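Local coordinates for protein BfpC (Escherichia coli, PDB 3VHJ) that is an essential membrane protein of type IV pilus biogenesis, and whose N-terminal cytoplasmic domain probably interacts with BfpD, at residues V8-G12 with S13-A17; Q33-N36 with K37-L41; I50-Q54 with G55-A59; V72-L75 with S76-F80. The protein carries 1 engineered substitution. One frame throughout, in Å; residues are numbered along the deposited sequence.

Contact 1 (V8-G12 with S13-A17); sequences VAVIG and SKQYA
Ile11 and Tyr16 meet diagonally across a tight antiparallel hairpin, their side chains crossing at about a right angle. CD1 of Ile11 approaches the ring obliquely, 3.8 Å from Tyr16 CD2, while CB of Ile11 lies against Tyr16 CE2, so Ile11 meets the CD2-CE2 side of the ring through both CB and CD1. The tyrosine is brought there by its first torsion (chi1 -59°), which sets CG beside its own backbone N and leans the ring back toward the turn. The hydroxyl at its far end is 2.8 Å from a water in the plane of the ring, and that water donates to Ile11 O, tying the phenol to the partner strand.

On the other face of the hairpin, Val10 and Gln15 stand side by side and point the same way, with Val10 CG2 4.1 Å from Gln15 CG. They form a non-hydrogen-bonded pair. The hydrogen-bonded pairs on either side of it are Ala9 with Tyr16 and Ile11 with Lys14, each joined by two backbone bonds, and the Ile11 N to Lys14 O bond is nearly straight at 169°. A type II' turn, Ile11 to Lys14, closes the loop. Gly12 takes a positive phi there, and a side chain at this position would collide with Ser13 N.

Strand 14-17 is the middle strand of a small mixed sheet, with Ala17 bonded through its backbone to Val72 and Leu74. Ile11 and Tyr16 both rest on Leu74 of helix 74-77, Tyr16 also reaches Ala77, and the Asn93 side chain bonds the outer edge of strand 8-11.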
loop_
_atom_site.group_PDB
_atom_site.type_symbol
_atom_site.label_atom_id
_atom_site.label_comp_id
_atom_site.label_asym_id
_atom_site.label_seq_id
_atom_site.Cartn_x
_atom_site.Cartn_y
_atom_site.Cartn_z
ATOM N N VAL A 8 2.336 -7.715 7.470
ATOM C CA VAL A 8 1.796 -6.958 8.595
ATOM C C VAL A 8 2.805 -5.969 9.159
ATOM O O VAL A 8 3.853 -6.355 9.669
ATOM C CB VAL A 8 1.317 -7.901 9.726
ATOM C CG1 VAL A 8 0.735 -7.094 10.877
ATOM C CG2 VAL A 8 0.269 -8.858 9.186
ATOM N N ALA A 9 2.475 -4.686 9.080
ATOM C CA ALA A 9 3.372 -3.663 9.587
ATOM C C ALA A 9 2.864 -3.091 10.898
ATOM O O ALA A 9 1.662 -3.080 11.159
ATOM C CB ALA A 9 3.524 -2.547 8.555
ATOM N N VAL A 10 3.791 -2.631 11.729
ATOM C CA VAL A 10 3.436 -2.012 12.997
ATOM C C VAL A 10 3.873 -0.556 12.926
ATOM O O VAL A 10 5.013 -0.253 12.579
ATOM C CB VAL A 10 4.159 -2.660 14.204
ATOM C CG1 VAL A 10 3.846 -1.874 15.477
ATOM C CG2 VAL A 10 3.726 -4.101 14.369
ATOM N N ILE A 11 2.947 0.345 13.224
ATOM C CA ILE A 11 3.243 1.767 13.232
ATOM C C ILE A 11 2.644 2.267 14.531
ATOM O O ILE A 11 1.431 2.415 14.648
ATOM C CB ILE A 11 2.594 2.494 12.038
ATOM C CG1 ILE A 11 3.117 1.902 10.728
ATOM C CG2 ILE A 11 2.916 3.984 12.097
ATOM C CD1 ILE A 11 2.366 2.373 9.499
ATOM N N GLY A 12 3.500 2.501 15.517
ATOM C CA GLY A 12 3.016 2.955 16.805
ATOM C C GLY A 12 2.286 1.816 17.492
ATOM O O GLY A 12 2.832 0.724 17.646
ATOM N N SER A 13 1.046 2.061 17.899
ATOM C CA SER A 13 0.260 1.031 18.569
ATOM C C SER A 13 -0.712 0.368 17.604
ATOM O O SER A 13 -1.610 -0.359 18.028
ATOM C CB SER A 13 -0.532 1.640 19.732
ATOM O OG SER A 13 -1.542 2.521 19.260
ATOM N N LYS A 14 -0.534 0.610 16.308
ATOM C CA LYS A 14 -1.436 0.037 15.313
ATOM C C LYS A 14 -0.766 -0.961 14.377
ATOM O O LYS A 14 0.416 -0.846 14.059
ATOM C CB LYS A 14 -2.069 1.148 14.471
ATOM C CG LYS A 14 -2.778 2.239 15.265
ATOM C CD LYS A 14 -3.990 1.712 16.013
ATOM C CE LYS A 14 -4.688 2.844 16.762
ATOM N NZ LYS A 14 -5.843 2.369 17.576
ATOM N N GLN A 15 -1.543 -1.939 13.937
ATOM C CA GLN A 15 -1.058 -2.956 13.016
ATOM C C GLN A 15 -1.812 -2.757 11.709
ATOM O O GLN A 15 -3.013 -2.475 11.716
ATOM C CB GLN A 15 -1.303 -4.352 13.599
ATOM C CG GLN A 15 -0.355 -4.673 14.762
ATOM C CD GLN A 15 -0.700 -5.958 15.494
ATOM O OE1 GLN A 15 -0.026 -6.332 16.459
ATOM N NE2 GLN A 15 -1.750 -6.635 15.049
ATOM N N TYR A 16 -1.102 -2.883 10.592
ATOM C CA TYR A 16 -1.704 -2.685 9.281
ATOM C C TYR A 16 -1.286 -3.748 8.290
ATOM O O TYR A 16 -0.153 -4.232 8.322
ATOM C CB TYR A 16 -1.268 -1.350 8.692
ATOM C CG TYR A 16 -1.617 -0.144 9.517
ATOM C CD1 TYR A 16 -2.842 0.494 9.360
ATOM C CD2 TYR A 16 -0.705 0.388 10.425
ATOM C CE1 TYR A 16 -3.153 1.642 10.081
ATOM C CE2 TYR A 16 -1.008 1.536 11.155
ATOM C CZ TYR A 16 -2.233 2.158 10.975
ATOM O OH TYR A 16 -2.536 3.307 11.667
ATOM N N ALA A 17 -2.203 -4.080 7.390
ATOM C CA ALA A 17 -1.926 -5.044 6.343
ATOM C C ALA A 17 -1.202 -4.259 5.255
ATOM O O ALA A 17 -1.703 -3.234 4.790
ATOM C CB ALA A 17 -3.237 -5.613 5.794
HETATM O O HOH W 1 -0.603 4.508 13.342
#

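Contact 2 (Q33-N36 with K37-L41); sequences QALN and KSLTL
Leu35 and Leu39, one turn apart, touch through Leu35 CD1 and Leu39 CG at 4.0 Å, their branches meeting at a slant. Leu35 has CG anti to its backbone N (chi1 171°), whereas in Leu39 CG sits beside the N (chi1 -73°), and with these torsions the two branched ends meet. A second pair involves Thr40, whose OG1 donates to Asn36 O at 2.9 Å. The backbone N of Thr40 bonds the same oxygen at 3.0 Å, the two donors arriving from opposite faces of the carbonyl plane, so two bonds grip this one carbonyl oxygen. Beside them, the aliphatic part of Lys37 folds over Gln33 O, with Lys37 CG 3.1 Å away.

All of this lies within helix 31-42, an amphipathic alpha-helix whose i to i+4 backbone bonds run from Lys37 N to Gln33 O, Ser38 N to Ala34 O and Leu39 N to Leu35 O. Ala34, Leu35 and Leu39 form its buried side, while Gln33, Asn36, Lys37 and Thr40 are exposed.

Further out, Phe58 and Val60 of strand 55-60 and Tyr47 and Val49 of strand 46-52 receive Leu35, and Tyr47 also meets Leu39. Asn36 ND2 turns back along the helix to bond Asn32 O.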
loop_
_atom_site.group_PDB
_atom_site.type_symbol
_atom_site.label_atom_id
_atom_site.label_comp_id
_atom_site.label_asym_id
_atom_site.label_seq_id
_atom_site.Cartn_x
_atom_site.Cartn_y
_atom_site.Cartn_z
ATOM N N GLN A 33 -16.268 -6.715 -10.802
ATOM C CA GLN A 33 -15.751 -7.729 -11.717
ATOM C C GLN A 33 -14.238 -7.817 -11.643
ATOM O O GLN A 33 -13.668 -8.908 -11.591
ATOM C CB GLN A 33 -16.155 -7.411 -13.149
ATOM C CG GLN A 33 -17.619 -7.619 -13.431
ATOM C CD GLN A 33 -17.966 -7.241 -14.846
ATOM O OE1 GLN A 33 -17.814 -6.087 -15.247
ATOM N NE2 GLN A 33 -18.424 -8.214 -15.620
ATOM N N ALA A 34 -13.589 -6.660 -11.647
ATOM C CA ALA A 34 -12.139 -6.607 -11.582
ATOM C C ALA A 34 -11.646 -7.282 -10.308
ATOM O O ALA A 34 -10.710 -8.076 -10.345
ATOM C CB ALA A 34 -11.667 -5.157 -11.632
ATOM N N LEU A 35 -12.281 -6.973 -9.181
ATOM C CA LEU A 35 -11.885 -7.564 -7.910
ATOM C C LEU A 35 -12.016 -9.078 -7.920
ATOM O O LEU A 35 -11.090 -9.794 -7.546
ATOM C CB LEU A 35 -12.725 -6.997 -6.763
ATOM C CG LEU A 35 -12.549 -7.689 -5.409
ATOM C CD1 LEU A 35 -11.089 -7.640 -4.986
ATOM C CD2 LEU A 35 -13.432 -7.008 -4.370
ATOM N N ASN A 36 -13.176 -9.564 -8.343
ATOM C CA ASN A 36 -13.399 -10.997 -8.375
ATOM C C ASN A 36 -12.452 -11.725 -9.309
ATOM O O ASN A 36 -12.088 -12.873 -9.050
ATOM C CB ASN A 36 -14.852 -11.285 -8.737
ATOM C CG ASN A 36 -15.759 -11.216 -7.534
ATOM O OD1 ASN A 36 -15.703 -12.078 -6.654
ATOM N ND2 ASN A 36 -16.590 -10.187 -7.475
ATOM N N LYS A 37 -12.049 -11.060 -10.388
ATOM C CA LYS A 37 -11.120 -11.659 -11.338
ATOM C C LYS A 37 -9.752 -11.748 -10.677
ATOM O O LYS A 37 -9.011 -12.709 -10.880
ATOM C CB LYS A 37 -11.031 -10.816 -12.615
ATOM C CG LYS A 37 -12.253 -10.954 -13.521
ATOM C CD LYS A 37 -12.254 -9.939 -14.663
ATOM C CE LYS A 37 -11.052 -10.098 -15.582
ATOM N NZ LYS A 37 -11.102 -9.136 -16.718
ATOM N N SER A 38 -9.428 -10.742 -9.873
ATOM C CA SER A 38 -8.150 -10.716 -9.176
ATOM C C SER A 38 -8.126 -11.785 -8.084
ATOM O O SER A 38 -7.133 -12.497 -7.922
ATOM C CB SER A 38 -7.917 -9.331 -8.564
ATOM O OG SER A 38 -6.661 -9.269 -7.914
ATOM N N LEU A 39 -9.221 -11.897 -7.338
ATOM C CA LEU A 39 -9.317 -12.897 -6.274
ATOM C C LEU A 39 -9.169 -14.298 -6.862
ATOM O O LEU A 39 -8.489 -15.154 -6.297
ATOM C CB LEU A 39 -10.665 -12.787 -5.560
ATOM C CG LEU A 39 -10.864 -11.579 -4.640
ATOM C CD1 LEU A 39 -12.315 -11.488 -4.231
ATOM C CD2 LEU A 39 -9.966 -11.711 -3.417
ATOM N N THR A 40 -9.814 -14.526 -8.001
ATOM C CA THR A 40 -9.750 -15.825 -8.661
ATOM C C THR A 40 -8.327 -16.111 -9.121
ATOM O O THR A 40 -7.795 -17.197 -8.892
ATOM C CB THR A 40 -10.692 -15.872 -9.878
ATOM O OG1 THR A 40 -12.041 -15.721 -9.432
ATOM C CG2 THR A 40 -10.553 -17.203 -10.617
ATOM N N LEU A 41 -7.717 -15.124 -9.768
ATOM C CA LEU A 41 -6.355 -15.255 -10.267
ATOM C C LEU A 41 -5.344 -15.525 -9.159
ATOM O O LEU A 41 -4.371 -16.239 -9.363
ATOM C CB LEU A 41 -5.940 -13.984 -11.011
ATOM C CG LEU A 41 -4.474 -13.920 -11.455
ATOM C CD1 LEU A 41 -4.221 -14.967 -12.535
ATOM C CD2 LEU A 41 -4.156 -12.533 -11.981
#

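Contact 3 (I50-Q54 with G55-A59); sequences IGRFQ and GEQFA
Ile50 packs against Gln57 as a cross-strand pair close to the turn of the beta hairpin built from strands 46-52 and 55-60, within a four-stranded antiparallel sheet. The two side chains lie aslant on the same face, and the fit is tight: Ile50 CG1 is 3.3 Å from Gln57 CG, and Ile50 CD1 is 3.4 Å from Gln57 NE2. Ile50 CG1 and Gln57 CG are both placed between the backbone N and the carbonyl carbon of their own residues (chi1 70° in Ile50, 67° in Gln57), which turns the chains toward one another.

The amide of Gln57 is gripped from several directions. Its NE2 donates to Gly105 O and, at 3.1 Å, to a water that in turn donates to Ile50 O and Gly55 O, while its OE1 accepts from Val107 N. A leucine in its place would probably leave Val107 N, Gly105 O and the bridging water without their amide partner.

Arg52, on the same face, bends at chi2 and has Ile50 CD1 3.9 Å above the plane of its guanidinium, displaced toward the rim of the group; that plane is turned 79° from the plane of the Gln57 amide. Its NH1 donates to Gly51 O of its own strand, and NH2 makes a weak bond to Ser76 O.

Ile50 and Gln57 exchange two backbone bonds, as do Arg52 and Gly55. At the backbone angles of Gly55 a side chain would jam against Gln54 O. Phe53 and Gln54 form the corner of the type I turn, giving a two-residue beta hairpin.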
loop_
_atom_site.group_PDB
_atom_site.type_symbol
_atom_site.label_atom_id
_atom_site.label_comp_id
_atom_site.label_asym_id
_atom_site.label_seq_id
_atom_site.Cartn_x
_atom_site.Cartn_y
_atom_site.Cartn_z
ATOM N N ILE A 50 -11.990 0.212 -1.646
ATOM C CA ILE A 50 -11.930 1.551 -1.090
ATOM C C ILE A 50 -12.372 2.544 -2.147
ATOM O O ILE A 50 -12.068 2.394 -3.332
ATOM C CB ILE A 50 -10.515 1.903 -0.584
ATOM C CG1 ILE A 50 -9.556 2.065 -1.752
ATOM C CG2 ILE A 50 -10.017 0.806 0.341
ATOM C CD1 ILE A 50 -8.190 2.583 -1.339
ATOM N N GLY A 51 -13.119 3.548 -1.713
ATOM C CA GLY A 51 -13.609 4.540 -2.642
ATOM C C GLY A 51 -12.852 5.841 -2.524
ATOM O O GLY A 51 -12.492 6.274 -1.424
ATOM N N ARG A 52 -12.602 6.453 -3.673
ATOM C CA ARG A 52 -11.909 7.726 -3.743
ATOM C C ARG A 52 -12.722 8.601 -4.688
ATOM O O ARG A 52 -13.631 8.113 -5.365
ATOM C CB ARG A 52 -10.482 7.524 -4.263
ATOM C CG ARG A 52 -9.557 6.811 -3.263
ATOM C CD ARG A 52 -9.234 7.712 -2.077
ATOM N NE ARG A 52 -8.334 7.100 -1.098
ATOM C CZ ARG A 52 -8.719 6.375 -0.052
ATOM N NH1 ARG A 52 -10.008 6.148 0.179
ATOM N NH2 ARG A 52 -7.807 5.892 0.785
ATOM N N PHE A 53 -12.414 9.891 -4.726
ATOM C CA PHE A 53 -13.148 10.811 -5.588
ATOM C C PHE A 53 -13.124 10.402 -7.060
ATOM O O PHE A 53 -14.168 10.335 -7.711
ATOM C CB PHE A 53 -12.587 12.227 -5.450
ATOM C CG PHE A 53 -13.295 13.243 -6.303
ATOM C CD1 PHE A 53 -14.638 13.532 -6.091
ATOM C CD2 PHE A 53 -12.617 13.910 -7.321
ATOM C CE1 PHE A 53 -15.301 14.474 -6.880
ATOM C CE2 PHE A 53 -13.271 14.855 -8.116
ATOM C CZ PHE A 53 -14.618 15.136 -7.891
ATOM N N GLN A 54 -11.931 10.127 -7.578
ATOM C CA GLN A 54 -11.773 9.747 -8.979
ATOM C C GLN A 54 -12.243 8.326 -9.291
ATOM O O GLN A 54 -12.128 7.868 -10.429
ATOM C CB GLN A 54 -10.307 9.904 -9.402
ATOM C CG GLN A 54 -9.769 11.325 -9.268
ATOM C CD GLN A 54 -10.401 12.293 -10.251
ATOM O OE1 GLN A 54 -10.203 13.505 -10.158
ATOM N NE2 GLN A 54 -11.159 11.761 -11.205
ATOM N N GLY A 55 -12.774 7.633 -8.288
ATOM C CA GLY A 55 -13.242 6.280 -8.518
ATOM C C GLY A 55 -12.834 5.294 -7.442
ATOM O O GLY A 55 -12.227 5.655 -6.432
ATOM N N GLU A 56 -13.159 4.028 -7.664
ATOM C CA GLU A 56 -12.841 3.001 -6.694
ATOM C C GLU A 56 -11.678 2.106 -7.079
ATOM O O GLU A 56 -11.221 2.106 -8.219
ATOM C CB GLU A 56 -14.078 2.148 -6.434
ATOM C CG GLU A 56 -15.201 2.929 -5.798
ATOM C CD GLU A 56 -16.370 2.053 -5.451
ATOM O OE1 GLU A 56 -17.266 1.886 -6.309
ATOM O OE2 GLU A 56 -16.380 1.518 -4.322
ATOM N N GLN A 57 -11.204 1.352 -6.096
ATOM C CA GLN A 57 -10.109 0.423 -6.291
ATOM C C GLN A 57 -10.213 -0.641 -5.207
ATOM O O GLN A 57 -11.002 -0.521 -4.267
ATOM C CB GLN A 57 -8.762 1.149 -6.221
ATOM C CG GLN A 57 -8.399 1.705 -4.857
ATOM C CD GLN A 57 -7.178 2.602 -4.914
ATOM O OE1 GLN A 57 -6.126 2.205 -5.408
ATOM N NE2 GLN A 57 -7.317 3.823 -4.411
ATOM N N PHE A 58 -9.417 -1.689 -5.334
ATOM C CA PHE A 58 -9.482 -2.770 -4.371
ATOM C C PHE A 58 -8.116 -3.347 -4.046
ATOM O O PHE A 58 -7.154 -3.169 -4.791
ATOM C CB PHE A 58 -10.378 -3.867 -4.934
ATOM C CG PHE A 58 -10.017 -4.262 -6.335
ATOM C CD1 PHE A 58 -8.961 -5.133 -6.578
ATOM C CD2 PHE A 58 -10.704 -3.717 -7.419
ATOM C CE1 PHE A 58 -8.591 -5.458 -7.885
ATOM C CE2 PHE A 58 -10.345 -4.032 -8.726
ATOM C CZ PHE A 58 -9.285 -4.905 -8.961
ATOM N N ALA A 59 -8.048 -4.035 -2.916
ATOM C CA ALA A 59 -6.820 -4.675 -2.481
ATOM C C ALA A 59 -7.114 -6.158 -2.281
ATOM O O ALA A 59 -8.179 -6.524 -1.787
ATOM C CB ALA A 59 -6.338 -4.053 -1.173
HETATM O O HOH W 2 -10.373 4.277 -4.669
#

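Contact 4 (V72-L75 with S76-F80); sequences VTLL and SAIDF
Thr73 and Ser76 make the main polar contact. Ser76 OG donates to Thr73 O at 2.8 Å, reaching it with a modest tilt from the carbonyl plane. The hydroxyl is set between the backbone N and the carbonyl carbon of its own residue (chi1 72°), bringing it back toward Thr73, where it also lies 2.8 Å from Thr73 OG1. From outside, Lys159 N adds a further bond to Ser76 OG, so this buried oxygen joins the short helix to a loop of the chain. An alanine here would probably leave Lys159 N without this acceptor and Thr73 O with weak backbone bonds alone from the residues that follow.

The backbone bonds are mostly poor. Ala77 N reaches Leu74 O at 2.9 Å, whereas those from Ser76 N and Ala77 N to Thr73 O, and from Ile78 N to Leu74 O and Leu75 O, are weak. Beyond the turn, one water donates to both Leu75 O and Ile78 O, each at 2.7 Å, and bridges the helix end.

Apolar contacts flank this core. Leu74 CG meets Ile78 CD1 at 4.2 Å, the two side chains set at a slant, and Val72 CG1 touches Ala77 CB at 4.3 Å. Leu74, Leu75 and Ile78 pack on strand 96-101, on Leu97, Ile99 and Val101, and Tyr16 also lies on Val72.

A short, weakly bonded strand appears to pass directly into about one helical turn, in which the one main-chain bond that is not weak has the i to i+3 spacing of a 3-10 turn.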
loop_
_atom_site.group_PDB
_atom_site.type_symbol
_atom_site.label_atom_id
_atom_site.label_comp_id
_atom_site.label_asym_id
_atom_site.label_seq_id
_atom_site.Cartn_x
_atom_site.Cartn_y
_atom_site.Cartn_z
ATOM N N VAL A 72 -6.615 -3.722 9.100
ATOM C CA VAL A 72 -6.785 -2.464 8.385
ATOM C C VAL A 72 -5.630 -2.351 7.401
ATOM O O VAL A 72 -4.472 -2.528 7.785
ATOM C CB VAL A 72 -6.712 -1.252 9.340
ATOM C CG1 VAL A 72 -6.868 0.044 8.549
ATOM C CG2 VAL A 72 -7.787 -1.371 10.418
ATOM N N THR A 73 -5.933 -2.071 6.137
ATOM C CA THR A 73 -4.877 -1.930 5.144
ATOM C C THR A 73 -4.271 -0.539 5.316
ATOM O O THR A 73 -4.988 0.464 5.440
ATOM C CB THR A 73 -5.411 -2.100 3.708
ATOM O OG1 THR A 73 -6.238 -0.983 3.361
ATOM C CG2 THR A 73 -6.232 -3.389 3.600
ATOM N N LEU A 74 -2.946 -0.491 5.345
ATOM C CA LEU A 74 -2.235 0.762 5.533
ATOM C C LEU A 74 -2.597 1.824 4.504
ATOM O O LEU A 74 -2.953 2.944 4.863
ATOM C CB LEU A 74 -0.722 0.523 5.496
ATOM C CG LEU A 74 0.115 1.802 5.590
ATOM C CD1 LEU A 74 -0.160 2.486 6.923
ATOM C CD2 LEU A 74 1.590 1.474 5.440
ATOM N N LEU A 75 -2.519 1.472 3.226
ATOM C CA LEU A 75 -2.809 2.445 2.186
ATOM C C LEU A 75 -4.197 3.064 2.268
ATOM O O LEU A 75 -4.375 4.222 1.896
ATOM C CB LEU A 75 -2.567 1.837 0.801
ATOM C CG LEU A 75 -1.127 1.983 0.275
ATOM C CD1 LEU A 75 -0.849 3.457 -0.046
ATOM C CD2 LEU A 75 -0.125 1.472 1.315
ATOM N N SER A 76 -5.179 2.314 2.756
ATOM C CA SER A 76 -6.530 2.864 2.870
ATOM C C SER A 76 -6.592 3.878 4.007
ATOM O O SER A 76 -7.417 4.795 3.991
ATOM C CB SER A 76 -7.552 1.758 3.144
ATOM O OG SER A 76 -7.436 1.256 4.468
ATOM N N ALA A 77 -5.709 3.706 4.986
ATOM C CA ALA A 77 -5.659 4.574 6.157
ATOM C C ALA A 77 -4.883 5.868 5.949
ATOM O O ALA A 77 -4.985 6.783 6.765
ATOM C CB ALA A 77 -5.073 3.809 7.349
ATOM N N ILE A 78 -4.104 5.946 4.872
ATOM C CA ILE A 78 -3.334 7.153 4.592
ATOM C C ILE A 78 -4.229 8.120 3.838
ATOM O O ILE A 78 -4.730 7.813 2.755
ATOM C CB ILE A 78 -2.072 6.846 3.757
ATOM C CG1 ILE A 78 -1.136 5.937 4.562
ATOM C CG2 ILE A 78 -1.348 8.150 3.397
ATOM C CD1 ILE A 78 0.163 5.584 3.845
ATOM N N ASP A 79 -4.440 9.289 4.428
ATOM C CA ASP A 79 -5.300 10.294 3.830
ATOM C C ASP A 79 -4.815 10.719 2.458
ATOM O O ASP A 79 -3.613 10.747 2.190
ATOM C CB ASP A 79 -5.388 11.520 4.751
ATOM C CG ASP A 79 -6.568 12.425 4.420
ATOM O OD1 ASP A 79 -7.445 12.020 3.623
ATOM O OD2 ASP A 79 -6.625 13.542 4.975
ATOM N N PHE A 80 -5.765 11.013 1.579
ATOM C CA PHE A 80 -5.444 11.493 0.246
ATOM C C PHE A 80 -6.055 12.888 0.165
ATOM O O PHE A 80 -7.253 13.047 0.382
ATOM C CB PHE A 80 -6.065 10.612 -0.838
ATOM C CG PHE A 80 -5.799 11.112 -2.225
ATOM C CD1 PHE A 80 -4.499 11.140 -2.729
ATOM C CD2 PHE A 80 -6.831 11.619 -3.008
ATOM C CE1 PHE A 80 -4.234 11.670 -3.990
ATOM C CE2 PHE A 80 -6.572 12.151 -4.269
ATOM C CZ PHE A 80 -5.271 12.178 -4.758
HETATM O O HOH W 3 -4.338 6.435 0.420
#

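In the fold
The four contacts follow one another along the chain without interleaving. Contacts 1 and 4, with centres about 11 Å apart, share a sheet in which strands 14-17 and 72-73 are neighbours. Contacts 3 and 4 lie about 12 Å apart between centres, meeting where Ile50 and Arg52 border Ser76. Contact 2 packs on contact 3, Ala34 CB resting 3.4 Å from Phe58 CE2, yet it stays about 26 Å from contact 1, centre to centre. Contact 4, the nearest to the middle of the chain, thus connects the hairpin of contact 1 with the helix-and-hairpin unit of contacts 2 and 3 in the cytoplasmic domain.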